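Local atomic coordinates of endonuclease V (Streptomyces avermitilis, PDB entry 3GOC), a protein that probably repairs deaminated bases in DNA as a magnesium-dependent endonuclease, nicking the strand at the second phosphodiester bond 3' to a deoxyinosine. Residues F82-V85 against F91-I94; V47-D50 against V55-A58; R25-L30 against L130-G135; A8-T13 against E93-L98. One frame throughout, in Å; residues are numbered along the deposited sequence.

Contact 1. Residues F82-V85 against F91-I94; sequences FPYV and FREI
Phe-82, Tyr-84, Phe-91 and Arg-92 meet in a side-chain packing contact inside the connection between strand 70-79 and helix 94-102, a long loop that doubles back until the CA atoms of Phe-82 and Arg-92 are 4.5 Å apart. The two phenylalanines lie side by side and point the same way. CB of Phe-82 is 3.7 Å from CB of Phe-91. The rings beyond are inclined at 48°, an oblique pairing. Arg-92 takes a different course. Its CG passes 3.3 Å from the carbonyl O of Phe-82, and a bend at chi3 then turns the guanidinium to the edge of the Tyr-84 ring, where NH1 lies near the ring plane, 3.3 Å from CD2. The two planes stand 86° apart, so the group abuts the ring instead of stacking on it. NE of Arg-92 bonds to the carbonyl of Leu-89, within the same loop, which limits the rotation of the guanidinium. With an alanine in place of Arg-92, that carbonyl would probably lose its partner and the edge of the Tyr-84 ring its guanidinium neighbour. Tyr-84 is predicted to interact with target DNA. Around the contact, Ala-17 of helix 14-24 packs on both phenylalanines, His-129 of helix 126-134 meets the Phe-91 ring edge-to-face, and Tyr-49 of strand 41-49 lies against Arg-92.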
loop_
_atom_site.group_PDB
_atom_site.type_symbol
_atom_site.label_atom_id
_atom_site.label_comp_id
_atom_site.label_asym_id
_atom_site.label_seq_id
_atom_site.Cartn_x
_atom_site.Cartn_y
_atom_site.Cartn_z
ATOM N N PHE A 82 -6.241 14.635 -31.639
ATOM C CA PHE A 82 -7.693 14.598 -31.727
ATOM C C PHE A 82 -8.252 15.904 -31.183
ATOM O O PHE A 82 -7.651 16.531 -30.313
ATOM C CB PHE A 82 -8.248 13.429 -30.896
ATOM C CG PHE A 82 -9.611 12.965 -31.332
ATOM C CD1 PHE A 82 -9.765 12.231 -32.505
ATOM C CD2 PHE A 82 -10.743 13.276 -30.581
ATOM C CE1 PHE A 82 -11.023 11.819 -32.925
ATOM C CE2 PHE A 82 -12.005 12.868 -30.993
ATOM C CZ PHE A 82 -12.147 12.136 -32.169
ATOM N N PRO A 83 -9.398 16.351 -31.710
ATOM C CA PRO A 83 -9.993 17.595 -31.215
ATOM C C PRO A 83 -10.458 17.386 -29.771
ATOM O O PRO A 83 -10.520 16.252 -29.291
ATOM C CB PRO A 83 -11.158 17.831 -32.177
ATOM C CG PRO A 83 -11.514 16.454 -32.633
ATOM C CD PRO A 83 -10.167 15.810 -32.843
ATOM N N TYR A 84 -10.795 18.472 -29.084
ATOM C CA TYR A 84 -11.236 18.363 -27.704
ATOM C C TYR A 84 -12.692 17.929 -27.654
ATOM O O TYR A 84 -13.586 18.672 -28.057
ATOM C CB TYR A 84 -11.064 19.699 -26.978
ATOM C CG TYR A 84 -11.390 19.625 -25.506
ATOM C CD1 TYR A 84 -12.706 19.730 -25.049
ATOM C CD2 TYR A 84 -10.382 19.421 -24.568
ATOM C CE1 TYR A 84 -13.003 19.634 -23.691
ATOM C CE2 TYR A 84 -10.667 19.320 -23.214
ATOM C CZ TYR A 84 -11.976 19.426 -22.780
ATOM O OH TYR A 84 -12.253 19.314 -21.439
ATOM N N VAL A 85 -12.916 16.707 -27.181
ATOM C CA VAL A 85 -14.260 16.156 -27.061
ATOM C C VAL A 85 -14.345 15.346 -25.776
ATOM O O VAL A 85 -13.699 14.306 -25.649
ATOM C CB VAL A 85 -14.605 15.222 -28.245
ATOM C CG1 VAL A 85 -16.043 14.725 -28.112
ATOM C CG2 VAL A 85 -14.415 15.954 -29.565
ATOM N N PHE A 91 -7.753 10.268 -26.849
ATOM C CA PHE A 91 -7.302 10.236 -28.232
ATOM C C PHE A 91 -6.384 11.391 -28.602
ATOM O O PHE A 91 -5.758 11.378 -29.662
ATOM C CB PHE A 91 -8.491 10.170 -29.189
ATOM C CG PHE A 91 -9.188 8.843 -29.170
ATOM C CD1 PHE A 91 -10.220 8.594 -28.265
ATOM C CD2 PHE A 91 -8.780 7.820 -30.025
ATOM C CE1 PHE A 91 -10.833 7.339 -28.206
ATOM C CE2 PHE A 91 -9.380 6.564 -29.977
ATOM C CZ PHE A 91 -10.413 6.322 -29.066
ATOM N N ARG A 92 -6.285 12.380 -27.720
ATOM C CA ARG A 92 -5.416 13.525 -27.956
ATOM C C ARG A 92 -3.976 13.260 -27.528
ATOM O O ARG A 92 -3.047 13.843 -28.086
ATOM C CB ARG A 92 -5.886 14.741 -27.151
ATOM C CG ARG A 92 -7.323 15.164 -27.344
ATOM C CD ARG A 92 -7.605 16.383 -26.475
ATOM N NE ARG A 92 -7.461 16.066 -25.053
ATOM C CZ ARG A 92 -7.334 16.973 -24.086
ATOM N NH1 ARG A 92 -7.326 18.267 -24.377
ATOM N NH2 ARG A 92 -7.229 16.588 -22.821
ATOM N N GLU A 93 -3.798 12.371 -26.551
ATOM C CA GLU A 93 -2.481 12.128 -25.967
ATOM C C GLU A 93 -1.891 10.733 -25.962
ATOM O O GLU A 93 -0.702 10.587 -25.691
ATOM C CB GLU A 93 -2.503 12.628 -24.525
ATOM C CG GLU A 93 -3.569 11.949 -23.687
ATOM C CD GLU A 93 -3.679 12.524 -22.295
ATOM O OE1 GLU A 93 -3.128 11.918 -21.348
ATOM O OE2 GLU A 93 -4.315 13.584 -22.162
ATOM N N ILE A 94 -2.686 9.712 -26.252
ATOM C CA ILE A 94 -2.161 8.355 -26.231
ATOM C C ILE A 94 -0.876 8.143 -27.033
ATOM O O ILE A 94 0.070 7.542 -26.528
ATOM C CB ILE A 94 -3.257 7.366 -26.657
ATOM C CG1 ILE A 94 -4.216 7.177 -25.480
ATOM C CG2 ILE A 94 -2.664 6.033 -27.083
ATOM C CD1 ILE A 94 -5.578 6.733 -25.886
#

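Contact 2. Residues V47-D50 against V55-A58; sequences VAYD and VVVA
Tyr-49 holds its CG anti to its own carbonyl carbon (chi1 -72°), while Val-56 places CG2 anti to its backbone N, and these torsions lay the methyl over one face of the tyrosine ring. The result is a CH-pi contact, with CG2 of Val-56 3.8 Å from the Tyr-49 ring centroid and 15° off its normal. The same methyl reaches CB of Val-47, whose CG1 packs 3.8 Å from CB of Ala-58. Beneath these side chains the antiparallel strands form the end of the hairpin 41-49/55-64 of the RNase H-like sheet, and Val-47 directly follows Asp-46, a magnesium ligand on the same strand. Ala-48 and Val-57 are the hydrogen-bonded pair: N of each bonds to O of the other, both at 2.9 Å. Asp-50 N bonds to Val-55 O at 3.1 Å, almost straight at 177°. A water lies within hydrogen-bonding distance of Asp-50 O (2.7 Å) and Val-55 O (2.9 Å). Inward backbone groups thus pair within the hairpin, and Val-56 and Ala-58 bond on to Gly-78 and Ala-76 of strand 70-79, leaving the methyls of Val-47, Val-56 and Ala-58 and the Tyr-49 ring to pack one face; the tyrosine hydroxyl bonds to Glu-93.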
loop_
_atom_site.group_PDB
_atom_site.type_symbol
_atom_site.label_atom_id
_atom_site.label_comp_id
_atom_site.label_asym_id
_atom_site.label_seq_id
_atom_site.Cartn_x
_atom_site.Cartn_y
_atom_site.Cartn_z
ATOM N N VAL A 47 0.515 14.343 -18.628
ATOM C CA VAL A 47 0.767 15.180 -19.786
ATOM C C VAL A 47 0.480 16.643 -19.499
ATOM O O VAL A 47 -0.218 16.989 -18.540
ATOM C CB VAL A 47 -0.085 14.735 -20.999
ATOM C CG1 VAL A 47 0.203 13.275 -21.328
ATOM C CG2 VAL A 47 -1.559 14.930 -20.696
ATOM N N ALA A 48 1.054 17.497 -20.334
ATOM C CA ALA A 48 0.867 18.936 -20.236
ATOM C C ALA A 48 0.582 19.425 -21.650
ATOM O O ALA A 48 1.327 19.121 -22.579
ATOM C CB ALA A 48 2.134 19.602 -19.688
ATOM N N TYR A 49 -0.510 20.161 -21.812
ATOM C CA TYR A 49 -0.890 20.696 -23.114
ATOM C C TYR A 49 -0.455 22.142 -23.247
ATOM O O TYR A 49 -0.588 22.926 -22.307
ATOM C CB TYR A 49 -2.408 20.637 -23.305
ATOM C CG TYR A 49 -2.956 19.251 -23.522
ATOM C CD1 TYR A 49 -3.298 18.435 -22.444
ATOM C CD2 TYR A 49 -3.114 18.745 -24.809
ATOM C CE1 TYR A 49 -3.782 17.145 -22.645
ATOM C CE2 TYR A 49 -3.597 17.462 -25.023
ATOM C CZ TYR A 49 -3.927 16.668 -23.941
ATOM O OH TYR A 49 -4.404 15.397 -24.154
ATOM N N ASP A 50 0.066 22.499 -24.412
ATOM C CA ASP A 50 0.474 23.872 -24.631
ATOM C C ASP A 50 -0.753 24.664 -25.078
ATOM O O ASP A 50 -1.585 24.155 -25.826
ATOM C CB ASP A 50 1.555 23.948 -25.701
ATOM C CG ASP A 50 2.280 25.277 -25.687
ATOM O OD1 ASP A 50 1.947 26.161 -26.497
ATOM O OD2 ASP A 50 3.179 25.441 -24.837
ATOM N N VAL A 55 0.366 21.224 -29.359
ATOM C CA VAL A 55 1.325 20.220 -28.924
ATOM C C VAL A 55 1.030 19.737 -27.506
ATOM O O VAL A 55 0.477 20.473 -26.687
ATOM C CB VAL A 55 2.765 20.787 -28.985
ATOM C CG1 VAL A 55 3.760 19.746 -28.514
ATOM C CG2 VAL A 55 3.086 21.218 -30.412
ATOM N N VAL A 56 1.381 18.484 -27.234
ATOM C CA VAL A 56 1.190 17.898 -25.920
ATOM C C VAL A 56 2.496 17.215 -25.533
ATOM O O VAL A 56 3.176 16.632 -26.376
ATOM C CB VAL A 56 -0.004 16.884 -25.906
ATOM C CG1 VAL A 56 0.203 15.792 -26.947
ATOM C CG2 VAL A 56 -0.168 16.292 -24.510
ATOM N N VAL A 57 2.866 17.333 -24.264
ATOM C CA VAL A 57 4.098 16.729 -23.776
ATOM C C VAL A 57 3.772 15.709 -22.704
ATOM O O VAL A 57 3.053 16.004 -21.750
ATOM C CB VAL A 57 5.049 17.795 -23.189
ATOM C CG1 VAL A 57 6.233 17.117 -22.510
ATOM C CG2 VAL A 57 5.542 18.712 -24.304
ATOM N N ALA A 58 4.293 14.501 -22.874
ATOM C CA ALA A 58 4.054 13.432 -21.919
ATOM C C ALA A 58 5.318 13.099 -21.155
ATOM O O ALA A 58 6.427 13.240 -21.673
ATOM C CB ALA A 58 3.557 12.194 -22.638
HETATM O O HOH W 1 -2.091 21.732 -26.862
#

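Contact 3. Residues R25-L30 against L130-G135; sequences RGRVIL and LGVLTG
Val-132 is the residue on which Arg-27 and Val-28 pack, and the contact is van der Waals packing. Its two methyls divide the work: CG2 meets CG2 of Val-28 at 3.6 Å, the side chains crossing at about a right angle, while CG1 lies 3.4 Å from CB of Arg-27. The arginine chain, bent at both chi2 and chi3, then curls round that methyl, so that CG1 of Val-132 sits over one face of the guanidinium, 3.5 Å from NE of Arg-27. Here the flat group lies against a methyl, although a crystal neighbour also touches Arg-27 and may influence its pose. The contact sets the loop that follows helix 14-24 against the last turns of helix 126-134, which makes the crossover between the parallel strands 110-114 and 138-142 of the RNase H-like sheet. Neither segment hydrogen-bonds to the other. Val-28 N bonds to Arg-25 O at 3.1 Å, within a turn of helical backbone angles, and the next amide, of Ile-29, bonds to ND1 of His-189. At the helix end, Leu-130 O accepts both N and OG1 of Thr-134, the two donors arriving from opposite faces of the carbonyl plane.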
loop_
_atom_site.group_PDB
_atom_site.type_symbol
_atom_site.label_atom_id
_atom_site.label_comp_id
_atom_site.label_asym_id
_atom_site.label_seq_id
_atom_site.Cartn_x
_atom_site.Cartn_y
_atom_site.Cartn_z
ATOM N N ARG A 25 -12.231 -2.073 -25.610
ATOM C CA ARG A 25 -12.679 -2.335 -24.246
ATOM C C ARG A 25 -12.766 -3.835 -23.994
ATOM O O ARG A 25 -12.629 -4.290 -22.859
ATOM C CB ARG A 25 -14.048 -1.703 -23.998
ATOM C CG ARG A 25 -14.432 -1.632 -22.529
ATOM C CD ARG A 25 -15.940 -1.683 -22.344
ATOM N NE ARG A 25 -16.643 -0.819 -23.290
ATOM C CZ ARG A 25 -17.964 -0.672 -23.325
ATOM N NH1 ARG A 25 -18.519 0.133 -24.220
ATOM N NH2 ARG A 25 -18.727 -1.329 -22.462
ATOM N N GLY A 26 -12.996 -4.596 -25.060
ATOM C CA GLY A 26 -13.101 -6.038 -24.939
ATOM C C GLY A 26 -11.791 -6.717 -24.584
ATOM O O GLY A 26 -11.767 -7.909 -24.280
ATOM N N ARG A 27 -10.697 -5.965 -24.622
ATOM C CA ARG A 27 -9.396 -6.527 -24.293
ATOM C C ARG A 27 -9.031 -6.267 -22.834
ATOM O O ARG A 27 -8.047 -6.804 -22.332
ATOM C CB ARG A 27 -8.320 -5.948 -25.220
ATOM C CG ARG A 27 -8.509 -6.331 -26.686
ATOM C CD ARG A 27 -7.219 -6.849 -27.300
ATOM N NE ARG A 27 -6.283 -5.781 -27.633
ATOM C CZ ARG A 27 -6.447 -4.939 -28.648
ATOM N NH1 ARG A 27 -5.544 -3.993 -28.883
ATOM N NH2 ARG A 27 -7.508 -5.050 -29.434
ATOM N N VAL A 28 -9.834 -5.457 -22.153
ATOM C CA VAL A 28 -9.575 -5.133 -20.756
ATOM C C VAL A 28 -9.723 -6.346 -19.846
ATOM O O VAL A 28 -10.684 -7.106 -19.960
ATOM C CB VAL A 28 -10.524 -4.014 -20.259
ATOM C CG1 VAL A 28 -10.314 -3.764 -18.770
ATOM C CG2 VAL A 28 -10.272 -2.729 -21.046
ATOM N N ILE A 29 -8.758 -6.527 -18.951
ATOM C CA ILE A 29 -8.776 -7.632 -17.998
ATOM C C ILE A 29 -9.088 -7.061 -16.619
ATOM O O ILE A 29 -8.394 -6.163 -16.134
ATOM C CB ILE A 29 -7.422 -8.369 -17.988
ATOM C CG1 ILE A 29 -7.208 -9.052 -19.346
ATOM C CG2 ILE A 29 -7.385 -9.391 -16.855
ATOM C CD1 ILE A 29 -5.826 -9.659 -19.536
ATOM N N LEU A 30 -10.138 -7.587 -15.995
ATOM C CA LEU A 30 -10.580 -7.109 -14.688
ATOM C C LEU A 30 -10.406 -8.090 -13.531
ATOM O O LEU A 30 -10.451 -7.692 -12.365
ATOM C CB LEU A 30 -12.056 -6.697 -14.766
ATOM C CG LEU A 30 -12.440 -5.580 -15.744
ATOM C CD1 LEU A 30 -13.956 -5.462 -15.817
ATOM C CD2 LEU A 30 -11.820 -4.266 -15.299
ATOM N N LEU A 130 -4.654 2.901 -22.285
ATOM C CA LEU A 130 -3.204 2.723 -22.271
ATOM C C LEU A 130 -2.854 1.283 -21.891
ATOM O O LEU A 130 -1.927 0.688 -22.444
ATOM C CB LEU A 130 -2.568 3.696 -21.274
ATOM C CG LEU A 130 -1.045 3.674 -21.150
ATOM C CD1 LEU A 130 -0.399 4.168 -22.445
ATOM C CD2 LEU A 130 -0.633 4.561 -19.980
ATOM N N GLY A 131 -3.611 0.731 -20.949
ATOM C CA GLY A 131 -3.371 -0.634 -20.512
ATOM C C GLY A 131 -3.508 -1.650 -21.633
ATOM O O GLY A 131 -2.639 -2.500 -21.842
ATOM N N VAL A 132 -4.607 -1.567 -22.370
ATOM C CA VAL A 132 -4.836 -2.500 -23.466
ATOM C C VAL A 132 -3.821 -2.357 -24.605
ATOM O O VAL A 132 -3.412 -3.354 -25.205
ATOM C CB VAL A 132 -6.272 -2.353 -24.015
ATOM C CG1 VAL A 132 -6.435 -3.170 -25.294
ATOM C CG2 VAL A 132 -7.263 -2.833 -22.959
ATOM N N LEU A 133 -3.402 -1.129 -24.901
ATOM C CA LEU A 133 -2.433 -0.922 -25.976
ATOM C C LEU A 133 -1.030 -1.405 -25.611
ATOM O O LEU A 133 -0.300 -1.904 -26.468
ATOM C CB LEU A 133 -2.373 0.557 -26.366
ATOM C CG LEU A 133 -3.634 1.131 -27.016
ATOM C CD1 LEU A 133 -3.422 2.606 -27.314
ATOM C CD2 LEU A 133 -3.954 0.368 -28.294
ATOM N N THR A 134 -0.656 -1.250 -24.344
ATOM C CA THR A 134 0.667 -1.662 -23.885
ATOM C C THR A 134 0.680 -3.093 -23.377
ATOM O O THR A 134 1.728 -3.744 -23.357
ATOM C CB THR A 134 1.171 -0.779 -22.727
ATOM O OG1 THR A 134 0.278 -0.901 -21.612
ATOM C CG2 THR A 134 1.257 0.680 -23.156
ATOM N N GLY A 135 -0.490 -3.573 -22.969
ATOM C CA GLY A 135 -0.603 -4.911 -22.423
ATOM C C GLY A 135 -0.132 -4.937 -20.978
ATOM O O GLY A 135 -0.049 -6.000 -20.370
#

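Contact 4. Residues A8-T13 against E93-L98; sequences AGWPAT and EIPTVL
The indole of Trp-10 is sandwiched between two prolines: CD of Pro-11 lies 3.3 Å above the plane of the Trp-10 ring system on one face, and CG of Pro-95 covers the opposite face. Both are offset toward the rim. On the Pro-95 side this is a CH-pi contact, CG standing 3.9 Å from the centroid of the six-membered ring of Trp-10 and 18° off its normal, while CD of Pro-95 comes within 3.7 Å of CZ2 of Trp-10. Farther along the benzo end, CH2 of Trp-10 meets CG2 of Ile-94 at 4.0 Å. With CG of Trp-10 anti to the backbone N (chi1 -161°), the indole extends from the chain toward the helix, and its one polar atom, NE1, donates to the carbonyl of Phe-91. The contact thereby ties the N-terminal arm, ahead of helix 14-24 and its N-cap Thr-13, to the first turn of helix 94-102 of the RNase H-like domain. Proline suits that turn, where its missing amide hydrogen costs no helical bond; the regular pattern begins with Val-97 N to Glu-93 O (3.0 Å), Glu-93 being the N-cap. Replacing Trp-10 by an alanine is likely to cost the Phe-91 carbonyl one of its donors, uncover one side of Pro-95 and open a gap between Pro-11 and Pro-95. Ile-94 also packs on His-129 and Leu-133 of helix 126-134.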
loop_
_atom_site.group_PDB
_atom_site.type_symbol
_atom_site.label_atom_id
_atom_site.label_comp_id
_atom_site.label_asym_id
_atom_site.label_seq_id
_atom_site.Cartn_x
_atom_site.Cartn_y
_atom_site.Cartn_z
ATOM N N ALA A 8 -0.780 6.994 -38.296
ATOM C CA ALA A 8 -1.424 6.758 -39.582
ATOM C C ALA A 8 -2.764 6.064 -39.335
ATOM O O ALA A 8 -2.815 5.003 -38.718
ATOM C CB ALA A 8 -0.537 5.878 -40.458
ATOM N N GLY A 9 -3.845 6.667 -39.815
ATOM C CA GLY A 9 -5.162 6.073 -39.635
ATOM C C GLY A 9 -5.864 6.367 -38.320
ATOM O O GLY A 9 -6.948 5.832 -38.051
ATOM N N TRP A 10 -5.265 7.215 -37.491
ATOM C CA TRP A 10 -5.853 7.570 -36.196
ATOM C C TRP A 10 -7.259 8.128 -36.406
ATOM O O TRP A 10 -7.524 8.785 -37.413
ATOM C CB TRP A 10 -4.976 8.630 -35.516
ATOM C CG TRP A 10 -5.185 8.759 -34.042
ATOM C CD1 TRP A 10 -5.719 9.826 -33.377
ATOM C CD2 TRP A 10 -4.806 7.810 -33.041
ATOM N NE1 TRP A 10 -5.691 9.600 -32.016
ATOM C CE2 TRP A 10 -5.136 8.367 -31.783
ATOM C CE3 TRP A 10 -4.223 6.533 -33.081
ATOM C CZ2 TRP A 10 -4.893 7.705 -30.582
ATOM C CZ3 TRP A 10 -3.982 5.870 -31.880
ATOM C CH2 TRP A 10 -4.321 6.459 -30.647
ATOM N N PRO A 11 -8.184 7.864 -35.467
ATOM C CA PRO A 11 -9.553 8.368 -35.595
ATOM C C PRO A 11 -9.602 9.867 -35.892
ATOM O O PRO A 11 -8.866 10.652 -35.293
ATOM C CB PRO A 11 -10.163 8.051 -34.235
ATOM C CG PRO A 11 -9.496 6.784 -33.864
ATOM C CD PRO A 11 -8.044 7.041 -34.254
ATOM N N ALA A 12 -10.480 10.255 -36.810
ATOM C CA ALA A 12 -10.627 11.654 -37.175
ATOM C C ALA A 12 -12.041 12.159 -36.883
ATOM O O ALA A 12 -12.315 13.349 -37.023
ATOM C CB ALA A 12 -10.293 11.844 -38.648
ATOM N N THR A 13 -12.934 11.257 -36.481
ATOM C CA THR A 13 -14.311 11.628 -36.159
ATOM C C THR A 13 -14.707 11.014 -34.818
ATOM O O THR A 13 -14.091 10.049 -34.362
ATOM C CB THR A 13 -15.310 11.124 -37.223
ATOM O OG1 THR A 13 -15.454 9.702 -37.114
ATOM C CG2 THR A 13 -14.824 11.474 -38.624
ATOM N N GLU A 93 -3.798 12.371 -26.551
ATOM C CA GLU A 93 -2.481 12.128 -25.967
ATOM C C GLU A 93 -1.891 10.733 -25.962
ATOM O O GLU A 93 -0.702 10.587 -25.691
ATOM C CB GLU A 93 -2.503 12.628 -24.525
ATOM C CG GLU A 93 -3.569 11.949 -23.687
ATOM C CD GLU A 93 -3.679 12.524 -22.295
ATOM O OE1 GLU A 93 -3.128 11.918 -21.348
ATOM O OE2 GLU A 93 -4.315 13.584 -22.162
ATOM N N ILE A 94 -2.686 9.712 -26.252
ATOM C CA ILE A 94 -2.161 8.355 -26.231
ATOM C C ILE A 94 -0.876 8.143 -27.033
ATOM O O ILE A 94 0.070 7.542 -26.528
ATOM C CB ILE A 94 -3.257 7.366 -26.657
ATOM C CG1 ILE A 94 -4.216 7.177 -25.480
ATOM C CG2 ILE A 94 -2.664 6.033 -27.083
ATOM C CD1 ILE A 94 -5.578 6.733 -25.886
ATOM N N PRO A 95 -0.815 8.636 -28.279
ATOM C CA PRO A 95 0.412 8.440 -29.062
ATOM C C PRO A 95 1.668 8.988 -28.376
ATOM O O PRO A 95 2.741 8.371 -28.406
ATOM C CB PRO A 95 0.108 9.172 -30.367
ATOM C CG PRO A 95 -1.374 9.011 -30.505
ATOM C CD PRO A 95 -1.865 9.272 -29.095
ATOM N N THR A 96 1.528 10.150 -27.750
ATOM C CA THR A 96 2.656 10.787 -27.082
ATOM C C THR A 96 3.016 10.078 -25.778
ATOM O O THR A 96 4.188 10.000 -25.415
ATOM C CB THR A 96 2.356 12.283 -26.830
ATOM O OG1 THR A 96 2.033 12.909 -28.079
ATOM C CG2 THR A 96 3.568 12.985 -26.240
ATOM N N VAL A 97 2.009 9.563 -25.080
ATOM C CA VAL A 97 2.241 8.833 -23.835
ATOM C C VAL A 97 2.979 7.535 -24.166
ATOM O O VAL A 97 3.919 7.144 -23.465
ATOM C CB VAL A 97 0.908 8.502 -23.119
ATOM C CG1 VAL A 97 1.160 7.589 -21.922
ATOM C CG2 VAL A 97 0.245 9.791 -22.654
ATOM N N LEU A 98 2.552 6.866 -25.235
ATOM C CA LEU A 98 3.209 5.625 -25.644
ATOM C C LEU A 98 4.669 5.914 -25.984
ATOM O O LEU A 98 5.551 5.115 -25.682
ATOM C CB LEU A 98 2.496 5.015 -26.860
ATOM C CG LEU A 98 1.100 4.436 -26.593
ATOM C CD1 LEU A 98 0.454 4.057 -27.916
ATOM C CD2 LEU A 98 1.194 3.228 -25.671
#

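How the contacts relate
Contact 2 alone is sheet pairing, carried by backbone bonds; the other three are side-chain packing among loops and helix ends. Contacts 1 and 4 share Glu-93 and Ile-94, and a bond from Trp-10 to Phe-91 joins the two, so both hold the approach to helix 94-102. Contact 2 reaches the same place from the sheet, where Tyr-49 meets Glu-93. Contact 3 stands apart, about 23 Å from contact 2 between centres, yet Leu-133 packs on Ile-94 and Leu-130 on Leu-98. Contact 4 is buried, whereas contacts 1 to 3 are partly buried, and Tyr-84 and Arg-27 mark the surface ends of contacts 1 and 3.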